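Antifreeze protein (Uncultured bacterium, PDB 6EIO) binds ice, probably through two faces of its structure, and is therefore expected to restrain the growth of ice crystals. Local coordinates at residues S43-N51 and G65-N73; V135-A145 and L165-W176. All blocks are in the same frame, centred on the assembly; numbering follows the deposited sequence.

From the N terminus, contact 1 comes first: residues 43-51 meet 65-73 after one turn of the solenoid, closing a loop of 13 residues that holds the rest of strand 51-53, all of 55-58 and most of 63-65, the last an edge strand of its parallel sheet. The chain then runs through helix 81-99 and further strands before contact 2, where 135-145 meets 165-176 and closes a loop of 19 residues. The loops neither nest nor cross. The contacts lie on opposite sides of the chain's centre, their centres about 30 Å apart and their nearest atoms about 15 Å apart, and each joins successive coils, contact 2 through the three-stranded sheet 116-117, 135-138 and 163-166.

Contact 1. Residues S43-N51 and G65-N73. With SO4 (sulfate ion), chain E.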
ATOM      1  N   SER A  43      -7.630   1.110 -15.599  1.00  7.08           N
ATOM      2  CA  SER A  43      -8.153  -0.225 -15.860  1.00  7.37           C
ATOM      3  C   SER A  43      -7.651  -1.155 -14.764  1.00  6.97           C
ATOM      4  O   SER A  43      -6.756  -0.816 -13.987  1.00  6.84           O
ATOM      5  CB  SER A  43      -7.728  -0.746 -17.235  1.00 10.10           C
ATOM      6  OG  SER A  43      -6.328  -0.956 -17.290  1.00 10.96           O
ATOM      7  N   VAL A  44      -8.249  -2.338 -14.731  1.00  7.46           N
ATOM      8  CA  VAL A  44      -7.789  -3.456 -13.915  1.00  7.80           C
ATOM      9  C   VAL A  44      -7.633  -4.662 -14.827  1.00  7.68           C
ATOM     10  O   VAL A  44      -8.524  -4.950 -15.629  1.00  8.73           O
ATOM     11  CB  VAL A  44      -8.774  -3.784 -12.782  1.00  9.59           C
ATOM     12  CG1 VAL A  44      -8.306  -5.016 -12.015  1.00 11.69           C
ATOM     13  CG2 VAL A  44      -8.925  -2.589 -11.853  1.00 10.82           C
ATOM     14  N   THR A  45      -6.523  -5.377 -14.689  1.00  7.46           N
ATOM     15  CA  THR A  45      -6.307  -6.601 -15.446  1.00  8.10           C
ATOM     16  C   THR A  45      -5.874  -7.691 -14.487  1.00  7.08           C
ATOM     17  O   THR A  45      -4.928  -7.505 -13.727  1.00 10.47           O
ATOM     18  CB  THR A  45      -5.224  -6.418 -16.529  1.00 11.71           C
ATOM     19  OG1 THR A  45      -5.613  -5.391 -17.442  1.00 15.59           O
ATOM     20  CG2 THR A  45      -5.009  -7.697 -17.321  1.00 21.33           C
ATOM     21  N   ASN A  46      -6.538  -8.833 -14.554  1.00  7.55           N
ATOM     22  CA  ASN A  46      -6.206  -9.979 -13.742  1.00  6.88           C
ATOM     23  C   ASN A  46      -6.000 -11.208 -14.612  1.00  6.75           C
ATOM     24  O   ASN A  46      -6.702 -11.426 -15.600  1.00  7.82           O
ATOM     25  CB  ASN A  46      -7.318 -10.288 -12.762  1.00  7.07           C
ATOM     26  CG  ASN A  46      -6.996 -11.506 -11.963  1.00  6.93           C
ATOM     27  OD1 ASN A  46      -6.042 -11.485 -11.181  1.00  7.40           O
ATOM     28  ND2 ASN A  46      -7.709 -12.609 -12.219  1.00  7.13           N
ATOM     29  N   THR A  47      -5.058 -12.041 -14.167  1.00  7.04           N
ATOM     30  CA  THR A  47      -4.777 -13.363 -14.699  1.00  7.97           C
ATOM     31  C   THR A  47      -4.895 -14.386 -13.567  1.00  7.04           C
ATOM     32  O   THR A  47      -4.315 -14.193 -12.487  1.00  7.31           O
ATOM     33  CB  THR A  47      -3.326 -13.363 -15.281  1.00 10.97           C
ATOM     34  OG1 THR A  47      -3.260 -12.375 -16.327  1.00 13.78           O
ATOM     35  CG2 THR A  47      -2.951 -14.727 -15.832  1.00 18.06           C
ATOM     36  N   GLY A  48      -5.613 -15.479 -13.819  1.00  7.31           N
ATOM     37  CA  GLY A  48      -5.645 -16.579 -12.878  1.00  7.74           C
ATOM     38  C   GLY A  48      -6.433 -16.326 -11.595  1.00  7.30           C
ATOM     39  O   GLY A  48      -7.205 -15.391 -11.477  1.00  7.28           O
ATOM     40  N   ALA A  49      -6.308 -17.246 -10.618  0.74  9.08           N
ATOM     41  CA  ALA A  49      -7.244 -17.369  -9.476  0.74  9.34           C
ATOM     42  C   ALA A  49      -7.006 -16.385  -8.315  0.74  7.39           C
ATOM     43  O   ALA A  49      -6.999 -16.764  -7.134  0.74  8.71           O
ATOM     44  CB  ALA A  49      -7.223 -18.801  -8.930  0.74 13.23           C
ATOM     45  N   THR A  50      -6.789 -15.125  -8.653  1.00  6.29           N
ATOM     46  CA  THR A  50      -6.730 -14.068  -7.669  1.00  5.75           C
ATOM     47  C   THR A  50      -7.987 -14.076  -6.819  1.00  5.77           C
ATOM     48  O   THR A  50      -9.086 -14.335  -7.314  1.00  6.85           O
ATOM     49  CB  THR A  50      -6.589 -12.739  -8.404  1.00  5.89           C
ATOM     50  OG1 THR A  50      -5.285 -12.723  -8.995  1.00  6.40           O
ATOM     51  CG2 THR A  50      -6.765 -11.508  -7.503  1.00  6.14           C
ATOM     52  N   ASN A  51      -7.814 -13.783  -5.534  1.00  5.47           N
ATOM     53  CA  ASN A  51      -8.943 -13.620  -4.637  1.00  5.47           C
ATOM     54  C   ASN A  51      -8.759 -12.305  -3.894  1.00  5.28           C
ATOM     55  O   ASN A  51      -7.714 -12.082  -3.282  1.00  6.27           O
ATOM     56  CB  ASN A  51      -9.047 -14.785  -3.652  1.00  6.69           C
ATOM     57  CG  ASN A  51     -10.386 -14.805  -2.939  1.00  7.69           C
ATOM     58  OD1 ASN A  51     -11.352 -15.389  -3.435  1.00  9.81           O
ATOM     59  ND2 ASN A  51     -10.457 -14.185  -1.777  1.00  9.00           N
ATOM     60  N   GLY A  65     -10.678  -6.716 -16.479  1.00 10.74           N
ATOM     61  CA  GLY A  65     -10.529  -8.006 -17.118  1.00 10.96           C
ATOM     62  C   GLY A  65     -10.143  -9.080 -16.118  1.00  9.25           C
ATOM     63  O   GLY A  65      -9.414  -8.826 -15.156  1.00  9.24           O
ATOM     64  N   GLY A  66     -10.608 -10.295 -16.367  1.00  8.51           N
ATOM     65  CA  GLY A  66     -10.089 -11.450 -15.680  1.00  8.12           C
ATOM     66  C   GLY A  66     -10.818 -11.889 -14.435  1.00  7.70           C
ATOM     67  O   GLY A  66     -10.254 -12.675 -13.669  1.00  7.80           O
ATOM     68  N   PHE A  67     -12.056 -11.437 -14.222  1.00  8.04           N
ATOM     69  CA  PHE A  67     -12.919 -11.942 -13.152  1.00  8.28           C
ATOM     70  C   PHE A  67     -14.180 -12.488 -13.818  1.00  9.53           C
ATOM     71  O   PHE A  67     -15.065 -11.700 -14.181  1.00 11.62           O
ATOM     72  CB  PHE A  67     -13.308 -10.814 -12.187  1.00  9.33           C
ATOM     73  CG  PHE A  67     -12.168 -10.298 -11.337  1.00  8.23           C
ATOM     74  CD1 PHE A  67     -11.231  -9.426 -11.860  1.00  9.12           C
ATOM     75  CD2 PHE A  67     -12.037 -10.694 -10.011  1.00  8.49           C
ATOM     76  CE1 PHE A  67     -10.188  -8.961 -11.080  1.00  9.55           C
ATOM     77  CE2 PHE A  67     -10.988 -10.241  -9.245  1.00  9.57           C
ATOM     78  CZ  PHE A  67     -10.063  -9.379  -9.781  1.00  9.47           C
ATOM     79  N   PRO A  68     -14.336 -13.809 -13.999  1.00  9.86           N
ATOM     80  CA  PRO A  68     -13.407 -14.884 -13.639  1.00  9.73           C
ATOM     81  C   PRO A  68     -12.212 -14.945 -14.587  1.00  8.59           C
ATOM     82  O   PRO A  68     -12.227 -14.331 -15.656  1.00  9.65           O
ATOM     83  CB  PRO A  68     -14.269 -16.138 -13.775  1.00 12.20           C
ATOM     84  CG  PRO A  68     -15.239 -15.781 -14.858  1.00 15.12           C
ATOM     85  CD  PRO A  68     -15.559 -14.329 -14.635  1.00 12.77           C
ATOM     86  N   PRO A  69     -11.162 -15.683 -14.212  1.00  8.12           N
ATOM     87  CA  PRO A  69     -11.039 -16.599 -13.073  1.00  9.92           C
ATOM     88  C   PRO A  69     -10.801 -15.943 -11.718  1.00  8.06           C
ATOM     89  O   PRO A  69     -10.907 -16.628 -10.711  1.00  9.67           O
ATOM     90  CB  PRO A  69      -9.842 -17.464 -13.465  1.00  9.77           C
ATOM     91  CG  PRO A  69      -9.009 -16.564 -14.298  1.00  9.28           C
ATOM     92  CD  PRO A  69      -9.992 -15.789 -15.106  1.00  8.72           C
ATOM     93  N   GLY A  70     -10.470 -14.659 -11.690  1.00  7.22           N
ATOM     94  CA  GLY A  70     -10.376 -13.973 -10.419  1.00  7.56           C
ATOM     95  C   GLY A  70     -11.727 -13.966  -9.732  1.00  7.20           C
ATOM     96  O   GLY A  70     -12.769 -13.961 -10.390  1.00  8.68           O
ATOM     97  N   ILE A  71     -11.682 -13.909  -8.398  1.00  8.08           N
ATOM     98  CA  ILE A  71     -12.856 -13.935  -7.527  0.56  8.83           C
ATOM     99  C   ILE A  71     -12.814 -12.697  -6.633  1.00  7.22           C
ATOM    100  O   ILE A  71     -11.799 -12.450  -5.960  1.00  6.72           O
ATOM    101  CB  ILE A  71     -12.880 -15.205  -6.650  0.56 13.06           C
ATOM    102  CG1 ILE A  71     -12.948 -16.478  -7.497  0.56 15.28           C
ATOM    103  CG2 ILE A  71     -14.033 -15.151  -5.661  0.56 15.63           C
ATOM    104  CD1 ILE A  71     -14.210 -16.601  -8.338  0.56 19.46           C
ATOM    105  N   LEU A  72     -13.907 -11.958  -6.600  1.00  8.49           N
ATOM    106  CA  LEU A  72     -14.090 -10.819  -5.719  1.00  7.76           C
ATOM    107  C   LEU A  72     -15.083 -11.215  -4.630  1.00  7.09           C
ATOM    108  O   LEU A  72     -16.270 -11.427  -4.906  1.00  9.16           O
ATOM    109  CB  LEU A  72     -14.601  -9.618  -6.506  1.00  7.77           C
ATOM    110  CG  LEU A  72     -14.900  -8.395  -5.652  1.00  7.71           C
ATOM    111  CD1 LEU A  72     -13.650  -7.883  -4.972  1.00  7.68           C
ATOM    112  CD2 LEU A  72     -15.544  -7.318  -6.522  1.00 10.26           C
ATOM    113  N   ASN A  73     -14.590 -11.322  -3.396  1.00  6.30           N
ATOM    114  CA  ASN A  73     -15.435 -11.477  -2.213  1.00  6.68           C
ATOM    115  C   ASN A  73     -15.574 -10.073  -1.626  1.00  5.79           C
ATOM    116  O   ASN A  73     -14.806  -9.652  -0.756  1.00  6.15           O
ATOM    117  CB  ASN A  73     -14.789 -12.456  -1.239  1.00  7.76           C
ATOM    118  CG  ASN A  73     -15.600 -12.668   0.025  1.00 12.67           C
ATOM    119  OD1 ASN A  73     -16.690 -12.127   0.167  1.00 14.81           O
ATOM    120  ND2 ASN A  73     -15.076 -13.476   0.944  1.00 15.79           N
TER
HETATM  121  S   SO4 E 304     -12.429 -10.617 -19.769  1.00 27.59           S
HETATM  122  O1  SO4 E 304     -11.152 -10.309 -20.420  1.00 36.84           O
HETATM  123  O2  SO4 E 304     -13.146  -9.357 -19.550  1.00 36.10           O
HETATM  124  O3  SO4 E 304     -13.223 -11.486 -20.607  1.00 27.92           O
HETATM  125  O4  SO4 E 304     -12.184 -11.236 -18.494  1.00 22.25           O
HETATM  126  O   HOH W   1     -12.502 -14.536   0.452  1.00  9.15           O
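The carboxamide of Asn46 reaches across to the turn at Gly66, joining two successive coils of the parallel beta-solenoid characteristic of the ice-binding-like family. Asn46 ND2 donates to Gly66 O (2.9 Å) and, within its own segment, to Gly48 O (2.9 Å); both acceptors lie close to the amide plane. Asn46 OD1 accepts from Thr50 OG1 (2.6 Å), so three bonds fix the rotation of this buried amide. With CG anti to the backbone N (chi1 178°), the amide is carried across to the turn at Gly66-Gly70. Gly66 O also accepts from Gly70 N, a bond that closes the second turn on itself.

The ring of Phe67 approaches the base of the same side chain, CE1 lying 3.6 Å from Asn46 CB, with ring and amide planes 39° apart. Further along, Pro69 CG packs on Gly48 O (3.5 Å), in a turn where cis peptide bonds precede both Pro68 and Pro69. A side chain at Gly66 would run into Asn46 O.

Parallel backbone pairing flanks the turns. Gly65 N donates to Val44 O and Gly65 O accepts from Asn46 N on one flank; Ile71 N donates to Thr50 O (2.8 Å) on the other. Outside the two segments, Met221 of strand 219-222 touches Val44, Asn46 and Thr50, while Asn224 N is hydrogen-bonded to Thr50 OG1. A sulfate ion, probably from the crystallisation liquor, accepts from Gly66 N through its O4. At the far end a water accepts from both Asn51 ND2 (3.0 Å) and Asn73 ND2 (2.8 Å).

Contact 2. Residues V135-A145 and L165-W176; sequences VTFDALGDPSA and LSGGALASNIYW. With SO4 (sulfate ion), chain C.
Ser166 O is gripped from opposite faces of its carbonyl plane, by Ala139 N (3.1 Å) and by Ala169 N, which closes its own type I' turn. A second type I' turn, Ala139 to Asp142, lies against the first, and Gly141 N donates to Gly167 O (2.8 Å). A side chain at Gly167 would collide with Asp138 OD1, the acceptor for Leu140 N in an Asx turn. Ser166 OG and Gly167 N bind a sulfate.

These turns continue from parallel strands 135-138 and 163-166, neighbouring coils of the beta-solenoid, whose interior receives Phe137. Ile174 CD1 sits over one face of that ring in a CH-pi contact, 4.1 Å from the centroid, and Trp176 CZ2 meets Phe137 CZ (3.6 Å), ring planes 81° apart. Phe147 meets Phe137 edge-to-face.

With CG beside the backbone N (chi1 -71°), Asn173 ND2 donates from above the carbonyl plane to Ala145 O (3.1 Å), at the end of a type I turn. Asn173 OD1 accepts from Ser172 OG and is hydrogen-bonded to His235 of the C-terminal tag. A leucine here would probably leave Ala145 O without this donor and Ser172 OG without this acceptor. A water bridges Pro143 O, Ala145 O and Leu170 N.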
ATOM      1  N   VAL A 135      11.721  -6.408   5.119  1.00  5.97           N
ATOM      2  CA  VAL A 135      11.665  -5.170   5.882  0.55  5.61           C
ATOM      3  C   VAL A 135      10.702  -5.373   7.043  1.00  5.54           C
ATOM      4  O   VAL A 135       9.616  -5.929   6.867  1.00  6.57           O
ATOM      5  CB  VAL A 135      11.313  -3.951   4.998  0.55  5.83           C
ATOM      6  CG1 VAL A 135       9.909  -4.095   4.352  0.55  5.01           C
ATOM      7  CG2 VAL A 135      11.456  -2.644   5.811  0.55  7.60           C
ATOM      8  N   THR A 136      11.114  -4.934   8.230  1.00  5.36           N
ATOM      9  CA  THR A 136      10.311  -5.091   9.436  1.00  5.27           C
ATOM     10  C   THR A 136       9.875  -3.727   9.941  1.00  5.41           C
ATOM     11  O   THR A 136      10.704  -2.830  10.098  1.00  7.03           O
ATOM     12  CB  THR A 136      11.108  -5.822  10.521  1.00  6.06           C
ATOM     13  OG1 THR A 136      11.470  -7.114  10.041  1.00  6.68           O
ATOM     14  CG2 THR A 136      10.300  -5.990  11.783  1.00  7.22           C
ATOM     15  N   PHE A 137       8.580  -3.584  10.191  1.00  4.82           N
ATOM     16  CA  PHE A 137       8.037  -2.418  10.878  1.00  5.03           C
ATOM     17  C   PHE A 137       7.853  -2.804  12.336  1.00  4.69           C
ATOM     18  O   PHE A 137       7.163  -3.780  12.630  1.00  5.55           O
ATOM     19  CB  PHE A 137       6.710  -2.008  10.245  1.00  5.35           C
ATOM     20  CG  PHE A 137       6.902  -1.403   8.882  1.00  5.43           C
ATOM     21  CD1 PHE A 137       7.023  -2.182   7.745  1.00  6.22           C
ATOM     22  CD2 PHE A 137       6.979  -0.044   8.738  1.00  7.90           C
ATOM     23  CE1 PHE A 137       7.256  -1.592   6.520  1.00  6.50           C
ATOM     24  CE2 PHE A 137       7.182   0.536   7.507  1.00  9.17           C
ATOM     25  CZ  PHE A 137       7.329  -0.239   6.390  1.00  7.29           C
ATOM     26  N   ASP A 138       8.499  -2.058  13.233  1.00  5.15           N
ATOM     27  CA  ASP A 138       8.535  -2.400  14.649  1.00  4.96           C
ATOM     28  C   ASP A 138       7.962  -1.221  15.428  1.00  5.16           C
ATOM     29  O   ASP A 138       8.519  -0.122  15.408  1.00  5.71           O
ATOM     30  CB  ASP A 138       9.966  -2.733  15.064  1.00  5.26           C
ATOM     31  CG  ASP A 138      10.077  -3.385  16.432  1.00  5.51           C
ATOM     32  OD1 ASP A 138       9.298  -3.006  17.343  1.00  5.83           O
ATOM     33  OD2 ASP A 138      10.975  -4.261  16.570  1.00  6.51           O
ATOM     34  N   ALA A 139       6.802  -1.449  16.058  1.00  5.07           N
ATOM     35  CA  ALA A 139       6.088  -0.406  16.785  1.00  5.64           C
ATOM     36  C   ALA A 139       6.550  -0.255  18.231  1.00  5.65           C
ATOM     37  O   ALA A 139       5.998   0.571  18.962  1.00  6.09           O
ATOM     38  CB  ALA A 139       4.576  -0.644  16.739  1.00  5.88           C
ATOM     39  N   LEU A 140       7.536  -1.037  18.663  1.00  5.52           N
ATOM     40  CA  LEU A 140       8.153  -0.852  19.980  1.00  5.90           C
ATOM     41  C   LEU A 140       7.142  -0.982  21.117  1.00  6.46           C
ATOM     42  O   LEU A 140       7.352  -0.428  22.205  1.00  7.78           O
ATOM     43  CB  LEU A 140       8.914   0.472  20.068  1.00  6.77           C
ATOM     44  CG  LEU A 140      10.031   0.632  19.033  1.00  7.25           C
ATOM     45  CD1 LEU A 140      10.572   2.044  19.063  1.00  8.85           C
ATOM     46  CD2 LEU A 140      11.141  -0.366  19.209  1.00  8.81           C
ATOM     47  N   GLY A 141       6.086  -1.762  20.908  1.00  6.21           N
ATOM     48  CA  GLY A 141       5.105  -2.040  21.934  1.00  7.26           C
ATOM     49  C   GLY A 141       3.909  -1.120  21.942  1.00  7.79           C
ATOM     50  O   GLY A 141       3.079  -1.225  22.855  1.00 10.23           O
ATOM     51  N   ASP A 142       3.778  -0.235  20.957  1.00  7.02           N
ATOM     52  CA  ASP A 142       2.650   0.693  20.860  1.00  7.67           C
ATOM     53  C   ASP A 142       1.911   0.420  19.551  1.00  6.87           C
ATOM     54  O   ASP A 142       2.286   0.957  18.500  1.00  6.78           O
ATOM     55  CB  ASP A 142       3.122   2.138  20.903  1.00  9.70           C
ATOM     56  CG  ASP A 142       1.981   3.132  20.800  1.00 11.88           C
ATOM     57  OD1 ASP A 142       0.807   2.716  20.737  1.00 10.48           O
ATOM     58  OD2 ASP A 142       2.263   4.345  20.778  1.00 19.60           O
ATOM     59  N   PRO A 143       0.857  -0.395  19.573  1.00  7.16           N
ATOM     60  CA  PRO A 143       0.149  -0.703  18.328  1.00  7.12           C
ATOM     61  C   PRO A 143      -0.388   0.514  17.604  1.00  6.69           C
ATOM     62  O   PRO A 143      -0.596   0.445  16.388  1.00  6.89           O
ATOM     63  CB  PRO A 143      -0.978  -1.632  18.784  1.00  9.49           C
ATOM     64  CG  PRO A 143      -0.421  -2.301  20.012  1.00 10.80           C
ATOM     65  CD  PRO A 143       0.335  -1.189  20.698  1.00  9.92           C
ATOM     66  N   SER A 144      -0.641   1.621  18.312  1.00  7.23           N
ATOM     67  CA  SER A 144      -1.164   2.818  17.656  0.53  6.33           C
ATOM     68  C   SER A 144      -0.135   3.513  16.771  1.00  6.34           C
ATOM     69  O   SER A 144      -0.485   4.460  16.070  1.00  7.32           O
ATOM     70  CB  SER A 144      -1.706   3.823  18.687  0.53  7.12           C
ATOM     71  OG  SER A 144      -0.661   4.544  19.321  0.53  7.10           O
ATOM     72  N   ALA A 145       1.107   3.063  16.784  1.00  6.36           N
ATOM     73  CA  ALA A 145       2.163   3.700  16.009  1.00  6.33           C
ATOM     74  C   ALA A 145       1.829   3.761  14.522  1.00  5.64           C
ATOM     75  O   ALA A 145       1.352   2.790  13.935  1.00  6.01           O
ATOM     76  CB  ALA A 145       3.454   2.907  16.170  1.00  8.33           C
ATOM     77  N   LEU A 165       5.909  -7.535  10.626  1.00  5.74           N
ATOM     78  CA  LEU A 165       5.457  -6.717  11.737  1.00  5.44           C
ATOM     79  C   LEU A 165       6.063  -7.238  13.029  1.00  5.40           C
ATOM     80  O   LEU A 165       6.023  -8.443  13.292  1.00  6.96           O
ATOM     81  CB  LEU A 165       3.929  -6.771  11.857  1.00  5.49           C
ATOM     82  CG  LEU A 165       3.155  -6.361  10.603  1.00  6.12           C
ATOM     83  CD1 LEU A 165       1.665  -6.675  10.804  1.00  7.34           C
ATOM     84  CD2 LEU A 165       3.348  -4.916  10.254  1.00  7.50           C
ATOM     85  N   SER A 166       6.570  -6.319  13.843  1.00  5.58           N
ATOM     86  CA  SER A 166       7.087  -6.638  15.160  1.00  5.74           C
ATOM     87  C   SER A 166       6.646  -5.569  16.147  1.00  5.45           C
ATOM     88  O   SER A 166       6.246  -4.467  15.770  1.00  5.50           O
ATOM     89  CB  SER A 166       8.624  -6.714  15.163  1.00  7.12           C
ATOM     90  OG  SER A 166       9.104  -7.867  14.515  1.00 10.95           O
ATOM     91  N   GLY A 167       6.773  -5.897  17.428  1.00  5.88           N
ATOM     92  CA  GLY A 167       6.506  -4.909  18.457  1.00  6.21           C
ATOM     93  C   GLY A 167       5.097  -4.373  18.437  1.00  6.15           C
ATOM     94  O   GLY A 167       4.856  -3.245  18.874  1.00  6.93           O
ATOM     95  N   GLY A 168       4.147  -5.160  17.933  1.00  6.18           N
ATOM     96  CA  GLY A 168       2.762  -4.751  17.888  1.00  6.76           C
ATOM     97  C   GLY A 168       2.354  -3.943  16.674  1.00  5.98           C
ATOM     98  O   GLY A 168       1.204  -3.479  16.617  1.00  6.84           O
ATOM     99  N   ALA A 169       3.230  -3.784  15.688  1.00  5.72           N
ATOM    100  CA  ALA A 169       2.905  -2.969  14.525  1.00  5.58           C
ATOM    101  C   ALA A 169       1.717  -3.556  13.758  1.00  5.62           C
ATOM    102  O   ALA A 169       1.531  -4.778  13.686  1.00  6.06           O
ATOM    103  CB  ALA A 169       4.121  -2.894  13.598  1.00  5.65           C
ATOM    104  N   LEU A 170       0.956  -2.654  13.135  1.00  5.50           N
ATOM    105  CA  LEU A 170      -0.279  -2.995  12.451  1.00  5.66           C
ATOM    106  C   LEU A 170      -0.235  -2.587  10.980  1.00  5.24           C
ATOM    107  O   LEU A 170       0.142  -1.460  10.645  1.00  5.37           O
ATOM    108  CB  LEU A 170      -1.456  -2.253  13.112  1.00  6.37           C
ATOM    109  CG  LEU A 170      -1.687  -2.559  14.590  1.00  8.13           C
ATOM    110  CD1 LEU A 170      -2.780  -1.657  15.137  1.00  9.02           C
ATOM    111  CD2 LEU A 170      -2.028  -4.024  14.777  1.00 10.12           C
ATOM    112  N   ALA A 171      -0.714  -3.473  10.100  1.00  5.34           N
ATOM    113  CA  ALA A 171      -0.809  -3.142   8.681  1.00  5.47           C
ATOM    114  C   ALA A 171      -1.757  -1.981   8.399  1.00  5.18           C
ATOM    115  O   ALA A 171      -1.589  -1.291   7.386  1.00  6.22           O
ATOM    116  CB  ALA A 171      -1.229  -4.383   7.890  1.00  6.00           C
ATOM    117  N   SER A 172      -2.737  -1.759   9.270  1.00  5.17           N
ATOM    118  CA  SER A 172      -3.638  -0.618   9.167  1.00  5.58           C
ATOM    119  C   SER A 172      -2.933   0.721   9.342  1.00  5.53           C
ATOM    120  O   SER A 172      -3.559   1.767   9.118  1.00  6.83           O
ATOM    121  CB  SER A 172      -4.710  -0.729  10.255  1.00  6.04           C
ATOM    122  OG  SER A 172      -4.143  -0.831  11.543  1.00  6.11           O
ATOM    123  N   ASN A 173      -1.678   0.691   9.805  1.00  4.92           N
ATOM    124  CA  ASN A 173      -0.988   1.882  10.272  1.00  5.14           C
ATOM    125  C   ASN A 173       0.271   2.177   9.469  1.00  5.10           C
ATOM    126  O   ASN A 173       1.073   3.027   9.880  1.00  5.64           O
ATOM    127  CB  ASN A 173      -0.641   1.710  11.754  1.00  5.23           C
ATOM    128  CG  ASN A 173      -1.858   1.774  12.668  1.00  5.42           C
ATOM    129  OD1 ASN A 173      -3.004   1.627  12.241  1.00  6.21           O
ATOM    130  ND2 ASN A 173      -1.597   1.994  13.944  1.00  7.80           N
ATOM    131  N   ILE A 174       0.435   1.508   8.324  1.00  4.97           N
ATOM    132  CA  ILE A 174       1.591   1.644   7.451  1.00  5.12           C
ATOM    133  C   ILE A 174       1.098   2.175   6.104  1.00  4.87           C
ATOM    134  O   ILE A 174       0.167   1.610   5.518  1.00  5.09           O
ATOM    135  CB  ILE A 174       2.306   0.291   7.265  1.00  5.25           C
ATOM    136  CG1 ILE A 174       2.824  -0.239   8.603  1.00  5.76           C
ATOM    137  CG2 ILE A 174       3.436   0.419   6.231  1.00  6.28           C
ATOM    138  CD1 ILE A 174       3.232  -1.697   8.547  1.00  7.42           C
ATOM    139  N   TYR A 175       1.739   3.235   5.615  1.00  5.01           N
ATOM    140  CA  TYR A 175       1.341   3.885   4.377  1.00  4.99           C
ATOM    141  C   TYR A 175       2.562   4.099   3.499  1.00  5.12           C
ATOM    142  O   TYR A 175       3.592   4.606   3.969  1.00  6.90           O
ATOM    143  CB  TYR A 175       0.718   5.232   4.671  1.00  5.75           C
ATOM    144  CG  TYR A 175      -0.427   5.200   5.648  1.00  6.00           C
ATOM    145  CD1 TYR A 175      -0.187   5.313   7.009  1.00  7.41           C
ATOM    146  CD2 TYR A 175      -1.740   5.080   5.218  1.00  6.32           C
ATOM    147  CE1 TYR A 175      -1.217   5.340   7.915  1.00  7.18           C
ATOM    148  CE2 TYR A 175      -2.785   5.097   6.117  1.00  6.94           C
ATOM    149  CZ  TYR A 175      -2.510   5.257   7.475  1.00  7.18           C
ATOM    150  OH  TYR A 175      -3.503   5.360   8.418  1.00  8.76           O
ATOM    151  N   TRP A 176       2.418   3.768   2.220  1.00  4.92           N
ATOM    152  CA  TRP A 176       3.455   3.924   1.209  1.00  4.99           C
ATOM    153  C   TRP A 176       2.903   4.871   0.144  1.00  4.94           C
ATOM    154  O   TRP A 176       1.983   4.499  -0.592  1.00  6.23           O
ATOM    155  CB  TRP A 176       3.800   2.586   0.545  1.00  5.03           C
ATOM    156  CG  TRP A 176       4.066   1.431   1.452  1.00  5.05           C
ATOM    157  CD1 TRP A 176       3.130   0.625   2.048  1.00  4.93           C
ATOM    158  CD2 TRP A 176       5.348   0.871   1.812  1.00  4.88           C
ATOM    159  NE1 TRP A 176       3.738  -0.363   2.778  1.00  4.95           N
ATOM    160  CE2 TRP A 176       5.093  -0.245   2.640  1.00  4.85           C
ATOM    161  CE3 TRP A 176       6.676   1.180   1.493  1.00  5.80           C
ATOM    162  CZ2 TRP A 176       6.115  -1.049   3.137  1.00  5.48           C
ATOM    163  CZ3 TRP A 176       7.693   0.379   2.004  1.00  6.43           C
ATOM    164  CH2 TRP A 176       7.407  -0.713   2.817  1.00  5.91           C
TER
HETATM  165  S   SO4 C 302       7.318  -9.796  17.586  1.00 22.55           S
HETATM  166  O1  SO4 C 302       7.435  -8.501  18.206  1.00 13.91           O
HETATM  167  O2  SO4 C 302       8.053  -9.907  16.312  1.00 25.01           O
HETATM  168  O3  SO4 C 302       7.790 -10.809  18.517  1.00 35.65           O
HETATM  169  O4  SO4 C 302       5.903 -10.031  17.311  1.00 34.07           O
HETATM  170  O   HOH W   2       1.277  -0.007  14.348  1.00  6.09           O